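Local coordinates for protein malate oxidoreductase (Thermotoga maritima, PDB 1VL6) that probably catalyses the NAD-dependent oxidative decarboxylation of malate to pyruvate, as a malic enzyme, at residues Lys194-Gly199 / Glu262-Phe267; Val216-Ala221 / Thr248-Leu253. One frame throughout, in Å; residues are numbered along the deposited sequence.

Contact 1: Lys194-Gly199 / Glu262-Phe267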
ATOM      1  N   LYS A 194      45.133 -22.374  -8.417  1.00 60.85           N
ATOM      2  CA  LYS A 194      44.475 -23.590  -7.979  1.00 62.18           C
ATOM      3  C   LYS A 194      43.349 -23.201  -7.028  1.00 63.94           C
ATOM      4  O   LYS A 194      43.612 -22.572  -5.986  1.00 66.15           O
ATOM      5  CB  LYS A 194      45.468 -24.464  -7.249  1.00 61.29           C
ATOM      6  CG  LYS A 194      44.939 -25.767  -6.656  1.00 62.37           C
ATOM      7  CD  LYS A 194      45.995 -26.506  -5.782  1.00 65.31           C
ATOM      8  CE  LYS A 194      45.760 -28.031  -5.762  1.00 75.18           C
ATOM      9  NZ  LYS A 194      46.342 -28.711  -4.558  1.00 71.03           N
ATOM     10  N   VAL A 195      42.119 -23.575  -7.383  1.00 61.61           N
ATOM     11  CA  VAL A 195      40.965 -23.230  -6.622  1.00 62.05           C
ATOM     12  C   VAL A 195      40.265 -24.473  -6.136  1.00 62.81           C
ATOM     13  O   VAL A 195      39.861 -25.296  -6.947  1.00 63.88           O
ATOM     14  CB  VAL A 195      39.968 -22.499  -7.479  1.00 66.90           C
ATOM     15  CG1 VAL A 195      38.747 -22.055  -6.605  1.00 70.75           C
ATOM     16  CG2 VAL A 195      40.627 -21.311  -8.177  1.00 66.08           C
ATOM     17  N   VAL A 196      40.113 -24.611  -4.813  1.00 63.76           N
ATOM     18  CA  VAL A 196      39.468 -25.768  -4.240  1.00 63.01           C
ATOM     19  C   VAL A 196      38.030 -25.404  -3.953  1.00 62.35           C
ATOM     20  O   VAL A 196      37.796 -24.481  -3.198  1.00 64.84           O
ATOM     21  CB  VAL A 196      40.130 -26.203  -2.942  1.00 62.58           C
ATOM     22  CG1 VAL A 196      39.288 -27.275  -2.272  1.00 69.90           C
ATOM     23  CG2 VAL A 196      41.478 -26.777  -3.205  1.00 63.67           C
ATOM     24  N   VAL A 197      37.072 -26.136  -4.525  1.00 61.35           N
ATOM     25  CA  VAL A 197      35.681 -25.975  -4.182  1.00 60.58           C
ATOM     26  C   VAL A 197      35.208 -27.168  -3.363  1.00 61.36           C
ATOM     27  O   VAL A 197      35.246 -28.293  -3.846  1.00 60.42           O
ATOM     28  CB  VAL A 197      34.827 -25.881  -5.420  1.00 61.45           C
ATOM     29  CG1 VAL A 197      33.320 -25.675  -5.034  1.00 63.78           C
ATOM     30  CG2 VAL A 197      35.311 -24.770  -6.302  1.00 58.51           C
ATOM     31  N   ASN A 198      34.724 -26.926  -2.146  1.00 61.51           N
ATOM     32  CA  ASN A 198      34.269 -28.007  -1.288  1.00 62.27           C
ATOM     33  C   ASN A 198      32.774 -27.953  -1.060  1.00 64.08           C
ATOM     34  O   ASN A 198      32.254 -26.950  -0.570  1.00 64.18           O
ATOM     35  CB  ASN A 198      34.944 -27.933   0.065  1.00 63.28           C
ATOM     36  CG  ASN A 198      34.637 -29.155   0.951  1.00 66.77           C
ATOM     37  OD1 ASN A 198      35.177 -30.213   0.723  1.00 64.31           O
ATOM     38  ND2 ASN A 198      33.771 -28.993   1.970  1.00 57.12           N
ATOM     39  N   GLY A 199      32.097 -29.066  -1.355  1.00 65.46           N
ATOM     40  CA  GLY A 199      30.639 -29.212  -1.196  1.00 64.37           C
ATOM     41  C   GLY A 199      29.975 -29.021  -2.540  1.00 63.96           C
ATOM     42  O   GLY A 199      29.638 -27.899  -2.922  1.00 64.10           O
ATOM     43  N   GLU A 262      46.861 -28.211  -0.370  1.00 64.06           N
ATOM     44  CA  GLU A 262      48.291 -27.972  -0.470  1.00 65.19           C
ATOM     45  C   GLU A 262      48.538 -27.097  -1.679  1.00 65.66           C
ATOM     46  O   GLU A 262      48.205 -27.476  -2.800  1.00 66.49           O
ATOM     47  CB  GLU A 262      49.059 -29.253  -0.614  1.00 67.76           C
ATOM     48  CG  GLU A 262      49.186 -30.037   0.666  1.00 83.17           C
ATOM     49  CD  GLU A 262      49.633 -31.477   0.409  1.00 98.06           C
ATOM     50  OE1 GLU A 262      50.488 -31.678  -0.492  1.00105.16           O
ATOM     51  OE2 GLU A 262      49.125 -32.405   1.098  1.00 96.23           O
ATOM     52  N   GLY A 263      49.071 -25.897  -1.437  1.00 65.20           N
ATOM     53  CA  GLY A 263      49.411 -24.993  -2.501  1.00 65.07           C
ATOM     54  C   GLY A 263      48.241 -24.284  -3.125  1.00 64.98           C
ATOM     55  O   GLY A 263      48.418 -23.460  -3.995  1.00 67.75           O
ATOM     56  N   ALA A 264      47.043 -24.564  -2.673  1.00 63.70           N
ATOM     57  CA  ALA A 264      45.893 -23.923  -3.265  1.00 63.41           C
ATOM     58  C   ALA A 264      45.906 -22.424  -3.034  1.00 63.45           C
ATOM     59  O   ALA A 264      46.330 -21.953  -1.999  1.00 62.67           O
ATOM     60  CB  ALA A 264      44.629 -24.541  -2.706  1.00 63.83           C
ATOM     61  N   ASP A 265      45.392 -21.688  -4.001  1.00 63.53           N
ATOM     62  CA  ASP A 265      45.274 -20.247  -3.890  1.00 63.91           C
ATOM     63  C   ASP A 265      43.929 -19.801  -3.340  1.00 64.15           C
ATOM     64  O   ASP A 265      43.834 -18.758  -2.694  1.00 64.79           O
ATOM     65  CB  ASP A 265      45.459 -19.638  -5.263  1.00 65.11           C
ATOM     66  CG  ASP A 265      46.815 -19.935  -5.824  1.00 69.10           C
ATOM     67  OD1 ASP A 265      47.744 -19.190  -5.441  1.00 70.13           O
ATOM     68  OD2 ASP A 265      47.046 -20.893  -6.607  1.00 64.21           O
ATOM     69  N   PHE A 266      42.881 -20.572  -3.624  1.00 63.10           N
ATOM     70  CA  PHE A 266      41.553 -20.253  -3.109  1.00 62.55           C
ATOM     71  C   PHE A 266      40.909 -21.499  -2.563  1.00 63.28           C
ATOM     72  O   PHE A 266      41.147 -22.621  -3.066  1.00 62.81           O
ATOM     73  CB  PHE A 266      40.668 -19.708  -4.207  1.00 64.53           C
ATOM     74  CG  PHE A 266      41.132 -18.388  -4.771  1.00 68.49           C
ATOM     75  CD1 PHE A 266      42.240 -18.326  -5.593  1.00 65.08           C
ATOM     76  CD2 PHE A 266      40.418 -17.235  -4.533  1.00 57.75           C
ATOM     77  CE1 PHE A 266      42.644 -17.145  -6.145  1.00 67.60           C
ATOM     78  CE2 PHE A 266      40.824 -16.052  -5.078  1.00 71.83           C
ATOM     79  CZ  PHE A 266      41.938 -15.993  -5.872  1.00 68.72           C
ATOM     80  N   PHE A 267      40.128 -21.311  -1.502  1.00 63.33           N
ATOM     81  CA  PHE A 267      39.226 -22.329  -1.037  1.00 61.99           C
ATOM     82  C   PHE A 267      37.876 -21.697  -1.141  1.00 63.14           C
ATOM     83  O   PHE A 267      37.675 -20.579  -0.624  1.00 64.58           O
ATOM     84  CB  PHE A 267      39.504 -22.733   0.416  1.00 62.81           C
ATOM     85  CG  PHE A 267      38.363 -23.496   1.087  1.00 59.68           C
ATOM     86  CD1 PHE A 267      38.265 -24.875   0.975  1.00 64.78           C
ATOM     87  CD2 PHE A 267      37.390 -22.832   1.779  1.00 60.82           C
ATOM     88  CE1 PHE A 267      37.238 -25.554   1.558  1.00 67.51           C
ATOM     89  CE2 PHE A 267      36.342 -23.522   2.348  1.00 68.50           C
ATOM     90  CZ  PHE A 267      36.270 -24.879   2.243  1.00 65.12           C
TER

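Contact 2: Val216-Ala221 / Thr248-Leu253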
ATOM      1  N   VAL A 216      39.452 -20.295 -15.144  1.00 62.44           N
ATOM      2  CA  VAL A 216      40.228 -21.042 -14.201  1.00 61.81           C
ATOM      3  C   VAL A 216      40.494 -22.419 -14.804  1.00 61.89           C
ATOM      4  O   VAL A 216      39.610 -22.989 -15.406  1.00 63.28           O
ATOM      5  CB  VAL A 216      39.471 -21.143 -12.853  1.00 61.42           C
ATOM      6  CG1 VAL A 216      40.250 -21.912 -11.853  1.00 65.26           C
ATOM      7  CG2 VAL A 216      39.188 -19.786 -12.312  1.00 63.90           C
ATOM      8  N   LYS A 217      41.707 -22.935 -14.650  1.00 62.17           N
ATOM      9  CA  LYS A 217      42.054 -24.189 -15.252  1.00 63.43           C
ATOM     10  C   LYS A 217      42.229 -25.240 -14.201  1.00 64.28           C
ATOM     11  O   LYS A 217      41.785 -26.350 -14.384  1.00 69.76           O
ATOM     12  CB  LYS A 217      43.245 -24.034 -16.235  1.00 65.34           C
ATOM     13  CG  LYS A 217      42.857 -23.102 -17.454  1.00 68.54           C
ATOM     14  CD  LYS A 217      43.390 -23.502 -18.823  1.00 75.82           C
ATOM     15  CE  LYS A 217      42.725 -22.677 -19.961  1.00 78.63           C
ATOM     16  NZ  LYS A 217      41.183 -22.663 -19.980  1.00 76.65           N
ATOM     17  N   ASN A 218      42.811 -24.908 -13.070  1.00 64.00           N
ATOM     18  CA  ASN A 218      42.954 -25.867 -12.008  1.00 63.57           C
ATOM     19  C   ASN A 218      41.883 -25.751 -10.910  1.00 63.07           C
ATOM     20  O   ASN A 218      42.123 -25.250  -9.827  1.00 64.02           O
ATOM     21  CB  ASN A 218      44.348 -25.768 -11.425  1.00 61.96           C
ATOM     22  CG  ASN A 218      44.672 -26.959 -10.586  1.00 65.76           C
ATOM     23  OD1 ASN A 218      43.836 -27.868 -10.445  1.00 63.34           O
ATOM     24  ND2 ASN A 218      45.874 -26.983 -10.027  1.00 67.23           N
ATOM     25  N   VAL A 219      40.699 -26.244 -11.204  1.00 61.70           N
ATOM     26  CA  VAL A 219      39.643 -26.320 -10.201  1.00 60.33           C
ATOM     27  C   VAL A 219      39.658 -27.717  -9.617  1.00 59.44           C
ATOM     28  O   VAL A 219      39.680 -28.696 -10.348  1.00 56.64           O
ATOM     29  CB  VAL A 219      38.265 -26.086 -10.787  1.00 58.46           C
ATOM     30  CG1 VAL A 219      37.201 -26.173  -9.706  1.00 66.34           C
ATOM     31  CG2 VAL A 219      38.191 -24.726 -11.497  1.00 64.83           C
ATOM     32  N   VAL A 220      39.659 -27.793  -8.293  1.00 60.45           N
ATOM     33  CA  VAL A 220      39.656 -29.067  -7.604  1.00 61.45           C
ATOM     34  C   VAL A 220      38.394 -29.149  -6.761  1.00 61.28           C
ATOM     35  O   VAL A 220      38.226 -28.361  -5.836  1.00 62.56           O
ATOM     36  CB  VAL A 220      40.907 -29.210  -6.737  1.00 61.51           C
ATOM     37  CG1 VAL A 220      40.919 -30.547  -6.021  1.00 69.31           C
ATOM     38  CG2 VAL A 220      42.159 -29.079  -7.605  1.00 62.40           C
ATOM     39  N   ALA A 221      37.527 -30.083  -7.118  1.00 58.77           N
ATOM     40  CA  ALA A 221      36.250 -30.296  -6.466  1.00 59.27           C
ATOM     41  C   ALA A 221      36.381 -31.328  -5.343  1.00 60.66           C
ATOM     42  O   ALA A 221      37.056 -32.365  -5.494  1.00 59.04           O
ATOM     43  CB  ALA A 221      35.261 -30.808  -7.470  1.00 59.06           C
ATOM     44  N   THR A 248      37.413 -31.422 -14.167  1.00 61.45           N
ATOM     45  CA  THR A 248      38.208 -30.798 -13.074  1.00 61.49           C
ATOM     46  C   THR A 248      39.480 -31.550 -12.811  1.00 60.21           C
ATOM     47  O   THR A 248      39.763 -32.526 -13.449  1.00 59.24           O
ATOM     48  CB  THR A 248      37.437 -30.701 -11.756  1.00 62.74           C
ATOM     49  OG1 THR A 248      36.788 -31.938 -11.501  1.00 62.77           O
ATOM     50  CG2 THR A 248      36.347 -29.655 -11.852  1.00 62.47           C
ATOM     51  N   ASN A 249      40.256 -31.044 -11.882  1.00 60.63           N
ATOM     52  CA  ASN A 249      41.425 -31.720 -11.363  1.00 59.58           C
ATOM     53  C   ASN A 249      42.421 -32.174 -12.418  1.00 60.18           C
ATOM     54  O   ASN A 249      42.693 -33.373 -12.565  1.00 60.26           O
ATOM     55  CB  ASN A 249      40.960 -32.861 -10.502  1.00 58.08           C
ATOM     56  CG  ASN A 249      42.056 -33.434  -9.695  1.00 62.77           C
ATOM     57  OD1 ASN A 249      43.107 -32.797  -9.479  1.00 69.10           O
ATOM     58  ND2 ASN A 249      41.836 -34.640  -9.217  1.00 56.69           N
ATOM     59  N   PRO A 250      42.974 -31.217 -13.149  1.00 60.26           N
ATOM     60  CA  PRO A 250      43.938 -31.509 -14.224  1.00 61.38           C
ATOM     61  C   PRO A 250      45.189 -32.258 -13.786  1.00 61.21           C
ATOM     62  O   PRO A 250      45.647 -33.143 -14.538  1.00 60.19           O
ATOM     63  CB  PRO A 250      44.320 -30.130 -14.761  1.00 61.64           C
ATOM     64  CG  PRO A 250      43.788 -29.132 -13.759  1.00 60.81           C
ATOM     65  CD  PRO A 250      42.680 -29.784 -13.050  1.00 62.58           C
ATOM     66  N   GLU A 251      45.710 -31.907 -12.608  1.00 62.00           N
ATOM     67  CA  GLU A 251      46.842 -32.607 -11.992  1.00 64.96           C
ATOM     68  C   GLU A 251      46.481 -34.010 -11.524  1.00 65.67           C
ATOM     69  O   GLU A 251      47.368 -34.765 -11.122  1.00 66.82           O
ATOM     70  CB  GLU A 251      47.410 -31.854 -10.773  1.00 64.41           C
ATOM     71  CG  GLU A 251      48.143 -30.561 -11.083  1.00 67.46           C
ATOM     72  CD  GLU A 251      48.295 -29.647  -9.866  1.00 72.91           C
ATOM     73  OE1 GLU A 251      47.439 -29.682  -8.947  1.00 98.02           O
ATOM     74  OE2 GLU A 251      49.254 -28.836  -9.837  1.00 89.20           O
ATOM     75  N   ARG A 252      45.196 -34.374 -11.590  1.00 65.64           N
ATOM     76  CA  ARG A 252      44.754 -35.736 -11.228  1.00 65.07           C
ATOM     77  C   ARG A 252      45.117 -36.077  -9.781  1.00 63.76           C
ATOM     78  O   ARG A 252      45.527 -37.159  -9.469  1.00 63.64           O
ATOM     79  CB  ARG A 252      45.293 -36.748 -12.231  1.00 62.62           C
ATOM     80  CG  ARG A 252      45.240 -36.215 -13.638  1.00 67.47           C
ATOM     81  CD  ARG A 252      45.553 -37.239 -14.698  1.00 85.14           C
ATOM     82  NE  ARG A 252      44.308 -37.768 -15.229  1.00 90.79           N
ATOM     83  CZ  ARG A 252      44.070 -39.044 -15.486  1.00 93.18           C
ATOM     84  NH1 ARG A 252      44.998 -39.972 -15.275  1.00 97.96           N
ATOM     85  NH2 ARG A 252      42.880 -39.400 -15.955  1.00 94.85           N
ATOM     86  N   LEU A 253      44.940 -35.105  -8.906  1.00 65.48           N
ATOM     87  CA  LEU A 253      45.044 -35.280  -7.463  1.00 65.23           C
ATOM     88  C   LEU A 253      44.005 -36.212  -6.849  1.00 64.69           C
ATOM     89  O   LEU A 253      42.861 -36.310  -7.339  1.00 63.03           O
ATOM     90  CB  LEU A 253      44.818 -33.924  -6.801  1.00 67.16           C
ATOM     91  CG  LEU A 253      45.909 -32.882  -7.080  1.00 66.57           C
ATOM     92  CD1 LEU A 253      45.533 -31.603  -6.396  1.00 58.63           C
ATOM     93  CD2 LEU A 253      47.261 -33.389  -6.592  1.00 64.33           C
TER
HETATM   94  O   HOH W   1      44.391 -30.394 -10.293  1.00 45.11           O
HETATM   95  O   HOH W   2      38.090 -32.348  -8.881  1.00 39.32           O

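Contact 1: Lys194-Gly199 / Glu262-Phe267
Two neighbouring parallel strands in the middle of the Rossmann-type sheet, 194-198 and 266-269, meet here, with Val-195 beside Phe-266 and Val-196 beside Phe-267. Val-196 N donates to Phe-266 O at 2.8 Å. Two residues earlier, Lys-194 O is gripped by two amides lying in its carbonyl plane, Asp-265 N at 2.8 Å and Phe-266 N at 3.2 Å. The side chain of Asp-265 turns back to the same residue: Lys-194 N meets the anti side of Asp-265 OD2 at 3.0 Å in a nearly straight bond (171°). Asp-265 OD1 makes a salt bridge with Lys-188 and a hydrogen bond with Ser-285, so the carboxylate joins the Lys-194 backbone to two residues outside the segments.

The Lys-194 chain leaves with CG anti to the backbone N (chi1 177°) and stays extended, which lays CD alongside Ala-264, 3.6 Å from Ala-264 CA, and carries NZ to Glu-262 O at 2.8 Å. Ala-260 O, in helix 257-261, is a second partner of this ammonium. Shortening the residue to an alanine here would probably leave the carbonyls of Glu-262 and Ala-260 without their cationic donor and uncover the flank of Ala-264.

Val-196 CG2 packs on Ala-264 CB at 3.9 Å, while Phe-267 brings CE1 to within 3.6 Å of Asn-198 CB. Helix 257-261 covers this face through Leu-257 and Leu-261; Val-195 and Phe-266 face helix 166-186, where both meet Phe-179. Parallel strands packed between helices, the first running into Gly-199, are consistent with the GxGxxG turn of a Rossmann-type NAD-binding domain, as expected for a malic enzyme.

Contact 2: Val216-Ala221 / Thr248-Leu253
With CG anti to the backbone N (chi1 -165°), the Asn-218 side chain swings its amide over to the turn at Pro-250 and Glu-251, while Glu-251, extended beyond CG, brings its carboxylate back to meet it. Asn-218 ND2 reaches Glu-251 OE1 at 3.3 Å, a weak hydrogen bond with the amide and carboxylate planes 81° apart. The other end of the same amide lies against the proline ring, OD1 being 3.4 Å from Pro-250 CD.

A water sits in the angle between the segments, 2.6 Å from Asn-218 OD1 and 2.8 Å from Asn-249 OD1, and accepts from Glu-251 N. It thus links the strand's side chain to both side chain and backbone of the turn. The direct backbone tie is Asn-249 N to Val-219 O at 2.9 Å.

Asn-249 heads a type I beta turn that runs to Arg-252 and closes with Arg-252 N on Asn-249 O. Its side-chain amide clasps Leu-253 just beyond: ND2 gives to Leu-253 O at 2.7 Å, in plane and on a lone pair, and OD1 takes Leu-253 N at 3.0 Å. Leu-253 O has a further donor in Asn-229 ND2.

Deeper in, Thr-248 CG2 packs beside Val-219 CG1, and helix 202-214 touches both residues through Val-208. The Thr-248 hydroxyl is bonded to Ile-244 O of helix 239-246; a second water, at 3.0 Å from Thr-248 OG1, carries the link on to Ala-221 N. The loop between helices 239-246 and 257-261 is thus pinned to strand 218-223 by one backbone bond and two waters, on the crossover that takes the chain back across the sheet of this Rossmann-type NAD-binding domain.

Contacts 1 and 2 lie side by side, their centres about 9 Å apart, in one mixed sheet where strands 194-198 and 218-223 are neighbours. Probable backbone hydrogen bonds join them: Val-197 N to Val-220 O and Val-195 O to Val-220 N, each 2.8 Å. Lys-194 bridges the two as well, packing on Asn-218 and Leu-253. Along the chain the order is 194-199, 216-221, 248-253, 262-267, so both segments of contact 2 fall between those of contact 1. After strand 218-223 the chain returns through helices 239-246 and 257-261 to the far flank of strand 194-198, the switch of direction that builds the Rossmann-type NAD-binding domain.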